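Local coordinates for protein mariner Mos1 transposase (Drosophila mauritiana, PDB 4MDA) that cuts the Mos1 transposon out of DNA and pastes it in elsewhere, using two divalent metal ions in the active site of its catalytic domain, at residues R31-D36 with H122-L127; D164-A169 with I206-E211. The protein carries 1 engineered substitution. One frame throughout, in Å; residues are numbered along the deposited sequence.

In the fold
Contact 1 is complete before the chain reaches contact 2, and their centres lie 14 Å apart in the catalytic domain, which has the RNase H-like fold of DDE transposases. Contact 1 joins strands 32-41 and 125-127 in the middle of the five-stranded mixed sheet. Contact 2 sets helix 162-175 against the junction of helices 199-207 and 209-218, which packs on that sheet: Ile206 meets Thr34 and Leu209 meets Ile32. The two contacts converge at the metals, where Asp36 and Asp164 share one manganese while Asp129, just beyond 122-127, holds the other with Asp36. Strand and helix thus supply ligands to one site, whose two ions the inhibitor raltegravir chelates.

Contact 1: residues R31-D36 with H122-L127; sequences RIVTGD and HRVIFL. With MN (manganese (II) ion), chain C; MN (manganese (II) ion), chain B; RLT (N-(4-fluorobenzyl)-5-hydroxy-1-methyl-2-(1-methyl-1-{[(5-methyl-1,3,4-oxadiazol-2-yl)carbonyl]amino}ethyl)-6-oxo-1,6-di hydropyrimidine-4-carboxamide), chain D.
Ile32, Val33 and Thr34 pair in parallel with Ile125, Phe126 and Leu127, the short strand axes coming within 4.6 Å of each other at an angle of 23°. Backbone bonds run from Ile125 N to Arg31 O, from Val33 N to Ile125 O (2.8 Å) and from Leu127 N to Val33 O. The tight end is at Leu127 O, which takes two donors. Thr34 OG1, anti to its own N (chi1 -171°), reaches that oxygen at 2.7 Å from above the carbonyl plane, whereas Gly35 N arrives nearly along the C=O axis in a longer bond of 3.3 Å. Thr34 and Leu127 lie side by side on the face that also carries Ile32 and Ile125. On the other face Val33 CG2 meets Val124 CG1 at 3.9 Å, and Val33 CG1 approaches Phe126 CD1. From this buried end the strand carries Asp36 onward to bridge the two manganese ions, OD1 on one and OD2 on the other.

The opposite end is looser and partly exposed. Arg31 NH2 sits 3.2 Å above the plane of the His122 ring, over its centre, with guanidinium and ring 41° apart; Arg31 has two conformers, which makes this detail doubtful. The CB of Arg123 points away from 31-36, and its NE is hydrogen-bonded to Asn147 O.

Strand 70-78 flanks 32-41 on the side away from 125-127, and 149-150 bonds to the far edge of 125-127. Helix 96-113 covers the Val33 and Phe126 face, with Phe126 on Tyr99, Leu103 and Leu106, while Ile125 and Leu127 on the other face meet Leu151.

Contact 2: residues D164-A169 with I206-E211; sequences DYHLFA and IHKLPE. With MN (manganese (II) ion), chain C; RLT (N-(4-fluorobenzyl)-5-hydroxy-1-methyl-2-(1-methyl-1-{[(5-methyl-1,3,4-oxadiazol-2-yl)carbonyl]amino}ethyl)-6-oxo-1,6-di hydropyrimidine-4-carboxamide), chain D.
Tyr165 and His166, on a pi-type turn of helix 162-175, face Lys208 and Leu209 where helix 199-207 gives way to 209-218, the nearest CA atoms being those of His166 and Ile206 at 8.4 Å. The straight Lys208 chain runs antiparallel to the Tyr165 side chain, its CD 3.8 Å from Tyr165 CE1. Its NZ then donates to His166 ND1 at 3.0 Å, only 3° out of the imidazole plane. With an alanine here, His166 ND1 would probably lose this donor and Tyr165 CE1 the methylene that lies beside it. Leu209 lies nearly perpendicular to the tyrosine, with CD2 at the ring edge and CG 3.5 Å from Tyr165 OH; that hydroxyl is hydrogen-bonded to Gly205 O.

Just before these residues, Asp164 grips one manganese through both carboxylate oxygens, OD1 at 2.1 Å and OD2 at 2.4 Å. Around the contact, Arg212 makes a cation-pi contact with Tyr165, the Phe201 ring meets His166, and Leu167 and Phe168 pack on strand 70-78.

Contact 1: residues R31-D36 with H122-L127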
loop_
_atom_site.group_PDB
_atom_site.type_symbol
_atom_site.label_atom_id
_atom_site.label_comp_id
_atom_site.label_asym_id
_atom_site.label_seq_id
_atom_site.Cartn_x
_atom_site.Cartn_y
_atom_site.Cartn_z
ATOM N N ARG A 31 10.719 -5.637 5.993
ATOM C CA ARG A 31 9.739 -5.600 7.049
ATOM C C ARG A 31 8.549 -4.737 6.688
ATOM O O ARG A 31 7.625 -4.548 7.493
ATOM C CB ARG A 31 10.344 -5.106 8.353
ATOM C CG ARG A 31 11.381 -6.029 8.941
ATOM C CD ARG A 31 10.794 -7.313 9.483
ATOM N NE ARG A 31 11.781 -8.412 9.562
ATOM C CZ ARG A 31 11.666 -9.565 8.915
ATOM N NH1 ARG A 31 10.663 -9.805 8.048
ATOM N NH2 ARG A 31 12.587 -10.461 9.099
ATOM N N ILE A 32 8.526 -4.214 5.485
ATOM C CA ILE A 32 7.391 -3.307 5.124
ATOM C C ILE A 32 6.183 -4.138 4.641
ATOM O O ILE A 32 6.299 -5.048 3.801
ATOM C CB ILE A 32 7.779 -2.380 3.955
ATOM C CG1 ILE A 32 8.879 -1.433 4.418
ATOM C CG2 ILE A 32 6.574 -1.676 3.372
ATOM C CD1 ILE A 32 9.442 -0.517 3.339
ATOM N N VAL A 33 5.021 -3.778 5.162
ATOM C CA VAL A 33 3.754 -4.203 4.698
ATOM C C VAL A 33 3.058 -2.930 4.247
ATOM O O VAL A 33 3.050 -1.938 4.964
ATOM C CB VAL A 33 2.954 -4.846 5.849
ATOM C CG1 VAL A 33 1.500 -5.141 5.478
ATOM C CG2 VAL A 33 3.624 -6.109 6.401
ATOM N N THR A 34 2.501 -2.979 3.059
ATOM C CA THR A 34 1.948 -1.754 2.481
ATOM C C THR A 34 0.586 -2.040 1.874
ATOM O O THR A 34 0.286 -3.189 1.480
ATOM C CB THR A 34 2.962 -1.119 1.512
ATOM O OG1 THR A 34 2.505 0.194 1.119
ATOM C CG2 THR A 34 3.114 -1.926 0.215
ATOM N N GLY A 35 -0.222 -1.012 1.647
ATOM C CA GLY A 35 -1.543 -1.284 1.056
ATOM C C GLY A 35 -2.240 -0.015 0.672
ATOM O O GLY A 35 -1.828 1.048 1.064
ATOM N N ASP A 36 -3.330 -0.185 -0.069
ATOM C CA ASP A 36 -4.104 0.969 -0.551
ATOM C C ASP A 36 -5.396 0.422 -1.171
ATOM O O ASP A 36 -5.512 -0.779 -1.433
ATOM C CB ASP A 36 -3.292 1.642 -1.639
ATOM C CG ASP A 36 -3.792 2.981 -2.025
ATOM O OD1 ASP A 36 -4.248 3.753 -1.127
ATOM O OD2 ASP A 36 -3.611 3.258 -3.254
ATOM N N HIS A 122 10.023 -10.192 14.686
ATOM C CA HIS A 122 10.077 -8.965 13.908
ATOM C C HIS A 122 8.898 -8.068 13.962
ATOM O O HIS A 122 7.745 -8.451 13.968
ATOM C CB HIS A 122 10.390 -9.276 12.456
ATOM C CG HIS A 122 11.417 -10.348 12.316
ATOM N ND1 HIS A 122 12.770 -10.081 12.315
ATOM C CD2 HIS A 122 11.296 -11.698 12.256
ATOM C CE1 HIS A 122 13.442 -11.217 12.231
ATOM N NE2 HIS A 122 12.569 -12.215 12.200
ATOM N N ARG A 123 9.213 -6.782 13.910
ATOM C CA ARG A 123 8.142 -5.806 13.986
ATOM C C ARG A 123 7.738 -5.355 12.570
ATOM O O ARG A 123 8.602 -5.074 11.743
ATOM C CB ARG A 123 8.673 -4.581 14.749
ATOM C CG ARG A 123 7.645 -3.528 15.009
ATOM C CD ARG A 123 8.208 -2.296 15.719
ATOM N NE ARG A 123 7.180 -1.364 16.130
ATOM C CZ ARG A 123 7.457 -0.153 16.628
ATOM N NH1 ARG A 123 8.714 0.194 16.838
ATOM N NH2 ARG A 123 6.493 0.693 16.984
ATOM N N VAL A 124 6.464 -5.295 12.332
ATOM C CA VAL A 124 5.910 -4.812 11.076
ATOM C C VAL A 124 6.154 -3.319 10.881
ATOM O O VAL A 124 5.925 -2.555 11.791
ATOM C CB VAL A 124 4.398 -5.041 11.000
ATOM C CG1 VAL A 124 3.783 -4.304 9.848
ATOM C CG2 VAL A 124 4.147 -6.542 10.977
ATOM N N ILE A 125 6.560 -2.936 9.687
ATOM C CA ILE A 125 6.640 -1.526 9.307
ATOM C C ILE A 125 5.522 -1.315 8.262
ATOM O O ILE A 125 5.570 -1.841 7.160
ATOM C CB ILE A 125 8.021 -1.181 8.762
ATOM C CG1 ILE A 125 9.088 -1.422 9.850
ATOM C CG2 ILE A 125 8.129 0.201 8.193
ATOM C CD1 ILE A 125 10.451 -1.338 9.327
ATOM N N PHE A 126 4.633 -0.397 8.572
ATOM C CA PHE A 126 3.396 -0.259 7.822
ATOM C C PHE A 126 3.425 1.019 7.008
ATOM O O PHE A 126 3.725 2.064 7.542
ATOM C CB PHE A 126 2.247 -0.261 8.813
ATOM C CG PHE A 126 0.891 -0.428 8.185
ATOM C CD1 PHE A 126 0.591 -1.511 7.427
ATOM C CD2 PHE A 126 -0.074 0.582 8.270
ATOM C CE1 PHE A 126 -0.659 -1.725 6.899
ATOM C CE2 PHE A 126 -1.356 0.354 7.764
ATOM C CZ PHE A 126 -1.630 -0.782 7.039
ATOM N N LEU A 127 3.164 0.869 5.716
ATOM C CA LEU A 127 3.174 2.018 4.808
ATOM C C LEU A 127 1.812 2.126 4.176
ATOM O O LEU A 127 1.402 1.247 3.368
ATOM C CB LEU A 127 4.241 1.801 3.768
ATOM C CG LEU A 127 4.382 2.864 2.642
ATOM C CD1 LEU A 127 4.623 4.166 3.345
ATOM C CD2 LEU A 127 5.538 2.456 1.759
HETATM MN MN MN C . -3.711 4.796 -4.700
HETATM MN MN MN B . -5.127 5.754 -1.424
HETATM C CAA RLT D . -3.212 14.335 0.076
HETATM C CAB RLT D . -3.778 8.600 -7.374
HETATM C CAC RLT D . -3.842 11.590 -6.885
HETATM C CAD RLT D . -6.424 11.142 -6.694
HETATM O OAE RLT D . -5.816 7.803 -1.340
HETATM O OAF RLT D . -2.964 11.942 -3.978
HETATM O OAG RLT D . -3.692 6.635 -6.013
HETATM O OAH RLT D . -4.413 6.305 -3.387
HETATM F FAI RLT D . -4.015 13.726 2.639
HETATM C CAJ RLT D . -4.353 11.605 1.681
HETATM C CAK RLT D . -5.934 13.337 1.262
HETATM C CAL RLT D . -5.127 10.733 0.916
HETATM C CAM RLT D . -6.695 12.489 0.480
HETATM C CAN RLT D . -7.093 10.227 -0.543
HETATM N NAO RLT D . -5.381 14.688 -1.427
HETATM N NAP RLT D . -5.653 14.085 -2.670
HETATM N NAQ RLT D . -5.277 9.874 -4.067
HETATM N NAR RLT D . -6.366 9.972 -1.822
HETATM N NAS RLT D . -5.160 12.157 -4.861
HETATM O OAT RLT D . -3.617 13.376 -1.922
HETATM C CAU RLT D . -5.781 8.786 -2.043
HETATM C CAV RLT D . -4.144 12.392 -3.986
HETATM C CAW RLT D . -4.180 14.204 -1.041
HETATM C CAX RLT D . -4.776 12.905 1.887
HETATM C CAY RLT D . -6.298 11.166 0.301
HETATM C CAZ RLT D . -4.613 7.512 -3.920
HETATM C CBA RLT D . -4.556 13.305 -2.894
HETATM C CBB RLT D . -5.231 8.700 -3.361
HETATM C CBC RLT D . -4.872 10.018 -5.365
HETATM C CBD RLT D . -4.171 7.619 -5.317
HETATM N NBE RLT D . -4.333 8.822 -5.979
HETATM C CBF RLT D . -5.103 11.455 -6.075
HETATM O O HOH W 1 -6.922 4.949 -2.415
HETATM O O HOH W 2 -6.167 5.584 0.455
HETATM O O HOH W 3 -5.465 3.914 -5.577
#

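Contact 2: residues D164-A169 with I206-E211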
loop_
_atom_site.group_PDB
_atom_site.type_symbol
_atom_site.label_atom_id
_atom_site.label_comp_id
_atom_site.label_asym_id
_atom_site.label_seq_id
_atom_site.Cartn_x
_atom_site.Cartn_y
_atom_site.Cartn_z
ATOM N N ASP A 164 0.585 2.009 -5.658
ATOM C CA ASP A 164 0.243 2.845 -6.810
ATOM C C ASP A 164 1.271 2.696 -7.922
ATOM O O ASP A 164 0.883 2.357 -9.063
ATOM C CB ASP A 164 0.021 4.287 -6.357
ATOM C CG ASP A 164 -1.289 4.465 -5.604
ATOM O OD1 ASP A 164 -2.329 3.947 -6.086
ATOM O OD2 ASP A 164 -1.322 5.122 -4.531
ATOM N N TYR A 165 2.529 2.859 -7.647
ATOM C CA TYR A 165 3.507 2.911 -8.778
ATOM C C TYR A 165 3.857 1.550 -9.278
ATOM O O TYR A 165 4.304 1.428 -10.401
ATOM C CB TYR A 165 4.758 3.690 -8.360
ATOM C CG TYR A 165 5.689 3.021 -7.344
ATOM C CD1 TYR A 165 6.397 1.877 -7.628
ATOM C CD2 TYR A 165 5.854 3.569 -6.072
ATOM C CE1 TYR A 165 7.228 1.296 -6.700
ATOM C CE2 TYR A 165 6.685 2.995 -5.149
ATOM C CZ TYR A 165 7.417 1.885 -5.458
ATOM O OH TYR A 165 8.255 1.278 -4.573
ATOM N N HIS A 166 3.568 0.512 -8.513
ATOM C CA HIS A 166 3.926 -0.857 -8.899
ATOM C C HIS A 166 2.699 -1.764 -9.106
ATOM O O HIS A 166 2.417 -2.246 -10.231
ATOM C CB HIS A 166 4.937 -1.446 -7.932
ATOM C CG HIS A 166 5.505 -2.716 -8.388
ATOM N ND1 HIS A 166 6.487 -2.785 -9.351
ATOM C CD2 HIS A 166 5.180 -3.986 -8.089
ATOM C CE1 HIS A 166 6.800 -4.051 -9.559
ATOM N NE2 HIS A 166 5.989 -4.793 -8.840
ATOM N N LEU A 167 1.955 -1.983 -8.027
ATOM C CA LEU A 167 0.869 -2.981 -8.068
ATOM C C LEU A 167 -0.288 -2.591 -8.947
ATOM O O LEU A 167 -0.655 -3.280 -9.896
ATOM C CB LEU A 167 0.374 -3.314 -6.643
ATOM C CG LEU A 167 -0.644 -4.462 -6.566
ATOM C CD1 LEU A 167 -0.032 -5.743 -6.981
ATOM C CD2 LEU A 167 -1.196 -4.517 -5.130
ATOM N N PHE A 168 -0.862 -1.444 -8.671
ATOM C CA PHE A 168 -2.021 -0.940 -9.426
ATOM C C PHE A 168 -1.635 -0.442 -10.818
ATOM O O PHE A 168 -2.451 -0.479 -11.681
ATOM C CB PHE A 168 -2.752 0.171 -8.707
ATOM C CG PHE A 168 -3.362 -0.207 -7.356
ATOM C CD1 PHE A 168 -3.835 -1.504 -7.110
ATOM C CD2 PHE A 168 -3.580 0.753 -6.364
ATOM C CE1 PHE A 168 -4.377 -1.839 -5.866
ATOM C CE2 PHE A 168 -4.168 0.414 -5.137
ATOM C CZ PHE A 168 -4.604 -0.905 -4.905
ATOM N N ALA A 169 -0.408 0.049 -11.014
ATOM C CA ALA A 169 0.105 0.413 -12.345
ATOM C C ALA A 169 0.030 -0.853 -13.255
ATOM O O ALA A 169 -0.569 -0.829 -14.349
ATOM C CB ALA A 169 1.536 0.924 -12.229
ATOM N N ILE A 206 8.653 -3.470 -3.878
ATOM C CA ILE A 206 9.098 -2.921 -2.629
ATOM C C ILE A 206 10.505 -2.352 -2.734
ATOM O O ILE A 206 10.839 -1.274 -2.166
ATOM C CB ILE A 206 9.046 -3.972 -1.496
ATOM C CG1 ILE A 206 7.600 -4.459 -1.193
ATOM C CG2 ILE A 206 9.626 -3.482 -0.211
ATOM C CD1 ILE A 206 6.524 -3.433 -0.860
ATOM N N HIS A 207 11.374 -3.133 -3.347
ATOM C CA HIS A 207 12.808 -2.736 -3.349
ATOM C C HIS A 207 13.116 -1.599 -4.298
ATOM O O HIS A 207 14.257 -1.079 -4.265
ATOM C CB HIS A 207 13.695 -3.979 -3.531
ATOM C CG HIS A 207 13.725 -4.835 -2.330
ATOM N ND1 HIS A 207 14.748 -4.815 -1.374
ATOM C CD2 HIS A 207 12.772 -5.629 -1.821
ATOM C CE1 HIS A 207 14.444 -5.632 -0.405
ATOM N NE2 HIS A 207 13.243 -6.134 -0.647
ATOM N N LYS A 208 12.143 -1.138 -5.089
ATOM C CA LYS A 208 12.187 0.100 -5.881
ATOM C C LYS A 208 12.175 1.348 -4.998
ATOM O O LYS A 208 12.433 2.437 -5.498
ATOM C CB LYS A 208 11.047 0.235 -6.925
ATOM C CG LYS A 208 11.184 -0.444 -8.283
ATOM C CD LYS A 208 9.788 -0.392 -8.914
ATOM C CE LYS A 208 9.550 -1.062 -10.250
ATOM N NZ LYS A 208 8.131 -0.705 -10.692
ATOM N N LEU A 209 11.806 1.206 -3.730
ATOM C CA LEU A 209 11.612 2.396 -2.852
ATOM C C LEU A 209 12.859 3.341 -2.785
ATOM O O LEU A 209 12.734 4.563 -3.027
ATOM C CB LEU A 209 11.087 2.008 -1.473
ATOM C CG LEU A 209 9.567 1.761 -1.393
ATOM C CD1 LEU A 209 9.250 1.017 -0.089
ATOM C CD2 LEU A 209 8.835 3.103 -1.488
ATOM N N PRO A 210 14.040 2.781 -2.478
ATOM C CA PRO A 210 15.183 3.680 -2.337
ATOM C C PRO A 210 15.492 4.508 -3.534
ATOM O O PRO A 210 15.864 5.708 -3.361
ATOM C CB PRO A 210 16.350 2.728 -2.045
ATOM C CG PRO A 210 15.734 1.522 -1.498
ATOM C CD PRO A 210 14.393 1.420 -2.128
ATOM N N GLU A 211 15.318 3.968 -4.731
ATOM C CA GLU A 211 15.622 4.694 -5.950
ATOM C C GLU A 211 14.650 5.850 -6.091
ATOM O O GLU A 211 15.033 6.939 -6.478
ATOM C CB GLU A 211 15.573 3.811 -7.199
ATOM C CG GLU A 211 15.670 4.591 -8.514
ATOM C CD GLU A 211 15.480 3.730 -9.754
ATOM O OE1 GLU A 211 16.018 4.124 -10.833
ATOM O OE2 GLU A 211 14.754 2.699 -9.676
HETATM MN MN MN C . -3.711 4.796 -4.700
HETATM C CAA RLT D . -3.212 14.335 0.076
HETATM C CAB RLT D . -3.778 8.600 -7.374
HETATM C CAC RLT D . -3.842 11.590 -6.885
HETATM C CAD RLT D . -6.424 11.142 -6.694
HETATM O OAE RLT D . -5.816 7.803 -1.340
HETATM O OAF RLT D . -2.964 11.942 -3.978
HETATM O OAG RLT D . -3.692 6.635 -6.013
HETATM O OAH RLT D . -4.413 6.305 -3.387
HETATM F FAI RLT D . -4.015 13.726 2.639
HETATM C CAJ RLT D . -4.353 11.605 1.681
HETATM C CAK RLT D . -5.934 13.337 1.262
HETATM C CAL RLT D . -5.127 10.733 0.916
HETATM C CAM RLT D . -6.695 12.489 0.480
HETATM C CAN RLT D . -7.093 10.227 -0.543
HETATM N NAO RLT D . -5.381 14.688 -1.427
HETATM N NAP RLT D . -5.653 14.085 -2.670
HETATM N NAQ RLT D . -5.277 9.874 -4.067
HETATM N NAR RLT D . -6.366 9.972 -1.822
HETATM N NAS RLT D . -5.160 12.157 -4.861
HETATM O OAT RLT D . -3.617 13.376 -1.922
HETATM C CAU RLT D . -5.781 8.786 -2.043
HETATM C CAV RLT D . -4.144 12.392 -3.986
HETATM C CAW RLT D . -4.180 14.204 -1.041
HETATM C CAX RLT D . -4.776 12.905 1.887
HETATM C CAY RLT D . -6.298 11.166 0.301
HETATM C CAZ RLT D . -4.613 7.512 -3.920
HETATM C CBA RLT D . -4.556 13.305 -2.894
HETATM C CBB RLT D . -5.231 8.700 -3.361
HETATM C CBC RLT D . -4.872 10.018 -5.365
HETATM C CBD RLT D . -4.171 7.619 -5.317
HETATM N NBE RLT D . -4.333 8.822 -5.979
HETATM C CBF RLT D . -5.103 11.455 -6.075
HETATM O O HOH W 3 -5.465 3.914 -5.577
#